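Local coordinates for protein molybdopterin synthase catalytic subunit (Homo sapiens, PDB 5MPO) that forms the catalytic subunit of molybdopterin synthase, which inserts two sulfur atoms into precursor Z to make the dithiolene group of molybdopterin, at residues E33-C43 and V91-R99. Residues are numbered along the deposited sequence; the frame is centred on the assembly and turned at random.
Sequences EVSQLVISPLC and VKHIAVFHR
With CG turned anti to its carbonyl carbon (chi1 -85°), Phe97 lays its ring against the helix of residues 33-38, and Val34, whose CG1 stands anti to the backbone N (chi1 172°), divides its two methyls between Phe97 and Ala95. CG2 of Val34 sits over one face of the Phe97 ring in a CH-pi contact, 4.0 Å from the ring centroid. Leu37 crosses the same ring at about a right angle, bringing CD1 to 3.5 Å from Phe97 CZ, while the carboxylate of Glu33 passes by CE2, turned well out of the ring plane. An alanine in place of Phe97 would probably open a gap beside Val34 and Leu37, depriving both of the surface they rest on. Farther along, Ala95 CB fits between CG1 of Val34 and CG1 of Val38, the latter 3.5 Å away. At the other end of the contact, CD2 of His93 meets Val38 O edge-on, 3.2 Å off and in the ring plane, and CG of neighbouring Lys92 covers one ring face. Both ring nitrogens are hydrogen-bonded elsewhere, NE2 to Glu16 and ND1 to the backbone of Lys19, which fixes the ring's rotation. Ser40 OG also bonds Glu16 and accepts from Leu42 N (3.3 Å) in an ST turn. No hydrogen bond joins the two segments; the helix, nearly antiparallel to strand 93-99 (156°), packs on it mainly through apolar side chains. The contact thus seats a short helix on one face of the mixed alpha/beta sheet of the MoaE fold, where strand 91-99 runs between 20-25 and 108-116; Leu37 and Phe97 reach Val21, Val34 meets Ile111, and from the other face Ile94 packs on helix 73-88.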
loop_
_atom_site.group_PDB
_atom_site.type_symbol
_atom_site.label_atom_id
_atom_site.label_comp_id
_atom_site.label_asym_id
_atom_site.label_seq_id
_atom_site.Cartn_x
_atom_site.Cartn_y
_atom_site.Cartn_z
ATOM N N GLU C 33 7.905 -4.779 12.065
ATOM C CA GLU C 33 8.925 -3.819 12.481
ATOM C C GLU C 33 8.688 -2.492 11.764
ATOM O O GLU C 33 8.544 -1.457 12.433
ATOM C CB GLU C 33 10.316 -4.357 12.151
ATOM C CG GLU C 33 11.517 -3.425 12.400
ATOM C CD GLU C 33 12.768 -3.667 11.498
ATOM O OE1 GLU C 33 13.799 -3.105 11.917
ATOM O OE2 GLU C 33 12.758 -4.346 10.387
ATOM N N VAL C 34 8.612 -2.531 10.417
ATOM C CA VAL C 34 8.654 -1.300 9.613
ATOM C C VAL C 34 7.342 -0.540 9.748
ATOM O O VAL C 34 7.341 0.680 9.786
ATOM C CB VAL C 34 8.895 -1.584 8.117
ATOM C CG1 VAL C 34 8.739 -0.324 7.258
ATOM C CG2 VAL C 34 10.244 -2.177 7.905
ATOM N N SER C 35 6.231 -1.268 9.813
ATOM C CA SER C 35 4.940 -0.656 9.960
ATOM C C SER C 35 4.909 0.066 11.307
ATOM O O SER C 35 4.375 1.159 11.369
ATOM C CB SER C 35 3.795 -1.668 9.746
ATOM O OG SER C 35 3.893 -2.707 10.668
ATOM N N GLN C 36 5.565 -0.474 12.341
ATOM C CA GLN C 36 5.631 0.191 13.682
ATOM C C GLN C 36 6.443 1.466 13.683
ATOM O O GLN C 36 6.214 2.351 14.484
ATOM C CB GLN C 36 6.174 -0.744 14.778
ATOM N N LEU C 37 7.390 1.585 12.771
ATOM C CA LEU C 37 8.236 2.746 12.742
ATOM C C LEU C 37 7.463 3.925 12.231
ATOM O O LEU C 37 7.859 5.058 12.494
ATOM C CB LEU C 37 9.463 2.497 11.890
ATOM C CG LEU C 37 10.464 1.490 12.484
ATOM C CD1 LEU C 37 11.487 1.094 11.436
ATOM C CD2 LEU C 37 11.209 2.069 13.694
ATOM N N VAL C 38 6.343 3.688 11.538
ATOM C CA VAL C 38 5.556 4.814 10.992
ATOM C C VAL C 38 4.233 5.115 11.707
ATOM O O VAL C 38 3.602 6.084 11.383
ATOM C CB VAL C 38 5.381 4.725 9.448
ATOM C CG1 VAL C 38 6.733 4.494 8.753
ATOM C CG2 VAL C 38 4.384 3.656 9.022
ATOM N N ILE C 39 3.822 4.314 12.677
ATOM C CA ILE C 39 2.583 4.579 13.408
ATOM C C ILE C 39 2.613 5.953 14.093
ATOM O O ILE C 39 3.636 6.372 14.580
ATOM C CB ILE C 39 2.367 3.505 14.488
ATOM C CG1 ILE C 39 1.897 2.214 13.829
ATOM C CG2 ILE C 39 1.324 3.948 15.526
ATOM C CD1 ILE C 39 2.058 0.982 14.697
ATOM N N SER C 40 1.475 6.628 14.126
ATOM C CA SER C 40 1.359 7.957 14.725
ATOM C C SER C 40 -0.061 8.152 15.206
ATOM O O SER C 40 -0.996 7.998 14.418
ATOM C CB SER C 40 1.716 9.079 13.719
ATOM O OG SER C 40 1.487 10.406 14.239
ATOM N N PRO C 41 -0.239 8.553 16.474
ATOM C CA PRO C 41 -1.602 8.861 16.957
ATOM C C PRO C 41 -2.275 9.966 16.152
ATOM O O PRO C 41 -3.475 10.069 16.152
ATOM C CB PRO C 41 -1.381 9.287 18.413
ATOM C CG PRO C 41 0.048 9.753 18.478
ATOM C CD PRO C 41 0.801 8.993 17.427
ATOM N N LEU C 42 -1.509 10.777 15.451
ATOM C CA LEU C 42 -2.101 11.755 14.543
ATOM C C LEU C 42 -2.470 11.167 13.184
ATOM O O LEU C 42 -3.001 11.886 12.371
ATOM C CB LEU C 42 -1.143 12.911 14.313
ATOM C CG LEU C 42 -0.733 13.651 15.599
ATOM C CD1 LEU C 42 0.625 14.324 15.408
ATOM C CD2 LEU C 42 -1.802 14.651 16.049
ATOM N N CYS C 43 -2.189 9.880 12.944
ATOM C CA CYS C 43 -2.339 9.269 11.638
ATOM C C CYS C 43 -3.372 8.181 11.657
ATOM O O CYS C 43 -3.375 7.329 12.558
ATOM C CB CYS C 43 -0.996 8.704 11.149
ATOM S SG CYS C 43 0.053 10.071 10.615
ATOM N N VAL C 91 2.210 13.918 4.627
ATOM C CA VAL C 91 2.552 12.668 5.301
ATOM C C VAL C 91 3.226 12.955 6.640
ATOM O O VAL C 91 3.840 13.994 6.812
ATOM C CB VAL C 91 3.450 11.756 4.404
ATOM C CG1 VAL C 91 2.767 11.502 3.071
ATOM C CG2 VAL C 91 4.864 12.336 4.200
ATOM N N LYS C 92 3.189 11.996 7.551
ATOM C CA LYS C 92 3.869 12.163 8.804
ATOM C C LYS C 92 5.260 11.524 8.764
ATOM O O LYS C 92 6.234 12.251 8.690
ATOM C CB LYS C 92 3.027 11.594 9.940
ATOM C CG LYS C 92 3.595 11.874 11.316
ATOM C CD LYS C 92 3.818 13.373 11.499
ATOM C CE LYS C 92 4.106 13.743 12.939
ATOM N NZ LYS C 92 4.527 15.167 13.004
ATOM N N HIS C 93 5.308 10.186 8.779
ATOM C CA HIS C 93 6.511 9.359 8.755
ATOM C C HIS C 93 6.653 8.523 7.419
ATOM O O HIS C 93 5.671 8.010 6.861
ATOM C CB HIS C 93 6.510 8.323 9.914
ATOM C CG HIS C 93 6.273 8.901 11.270
ATOM N ND1 HIS C 93 6.996 9.959 11.774
ATOM C CD2 HIS C 93 5.400 8.541 12.245
ATOM C CE1 HIS C 93 6.554 10.247 12.984
ATOM N NE2 HIS C 93 5.594 9.386 13.294
ATOM N N ILE C 94 7.892 8.349 6.976
ATOM C CA ILE C 94 8.256 7.538 5.799
ATOM C C ILE C 94 9.382 6.581 6.286
ATOM O O ILE C 94 10.336 6.997 7.028
ATOM C CB ILE C 94 8.781 8.460 4.698
ATOM C CG1 ILE C 94 7.832 9.636 4.434
ATOM C CG2 ILE C 94 9.176 7.672 3.502
ATOM C CD1 ILE C 94 8.377 10.667 3.458
ATOM N N ALA C 95 9.209 5.300 6.000
ATOM C CA ALA C 95 10.212 4.320 6.278
ATOM C C ALA C 95 10.522 3.668 4.953
ATOM O O ALA C 95 9.597 3.354 4.212
ATOM C CB ALA C 95 9.703 3.299 7.247
ATOM N N VAL C 96 11.811 3.523 4.630
ATOM C CA VAL C 96 12.261 2.794 3.423
ATOM C C VAL C 96 13.376 1.839 3.771
ATOM O O VAL C 96 14.455 2.267 4.142
ATOM C CB VAL C 96 12.778 3.695 2.315
ATOM C CG1 VAL C 96 13.261 2.827 1.139
ATOM C CG2 VAL C 96 11.717 4.727 1.903
ATOM N N PHE C 97 13.087 0.548 3.651
ATOM C CA PHE C 97 13.999 -0.489 4.066
ATOM C C PHE C 97 14.323 -1.298 2.868
ATOM O O PHE C 97 13.416 -1.855 2.248
ATOM C CB PHE C 97 13.378 -1.348 5.142
ATOM C CG PHE C 97 13.542 -0.792 6.508
ATOM C CD1 PHE C 97 12.970 0.401 6.837
ATOM C CD2 PHE C 97 14.295 -1.440 7.447
ATOM C CE1 PHE C 97 13.128 0.960 8.106
ATOM C CE2 PHE C 97 14.472 -0.896 8.724
ATOM C CZ PHE C 97 13.883 0.320 9.061
ATOM N N HIS C 98 15.597 -1.333 2.485
ATOM C CA HIS C 98 15.991 -2.158 1.341
ATOM C C HIS C 98 17.030 -3.184 1.749
ATOM O O HIS C 98 17.984 -2.871 2.431
ATOM C CB HIS C 98 16.469 -1.274 0.194
ATOM C CG HIS C 98 16.392 -1.920 -1.160
ATOM N ND1 HIS C 98 16.945 -3.164 -1.433
ATOM C CD2 HIS C 98 15.873 -1.479 -2.329
ATOM C CE1 HIS C 98 16.783 -3.452 -2.707
ATOM N NE2 HIS C 98 16.123 -2.457 -3.270
ATOM N N ARG C 99 16.813 -4.431 1.363
ATOM C CA ARG C 99 17.729 -5.513 1.710
ATOM C C ARG C 99 18.777 -5.691 0.654
ATOM O O ARG C 99 18.503 -5.529 -0.531
ATOM C CB ARG C 99 16.979 -6.805 1.902
ATOM C CG ARG C 99 17.842 -7.939 2.409
ATOM C CD ARG C 99 16.948 -9.051 2.852
ATOM N NE ARG C 99 17.699 -10.279 2.902
ATOM C CZ ARG C 99 17.170 -11.489 3.032
ATOM N NH1 ARG C 99 15.856 -11.663 3.152
ATOM N NH2 ARG C 99 17.969 -12.544 3.046
#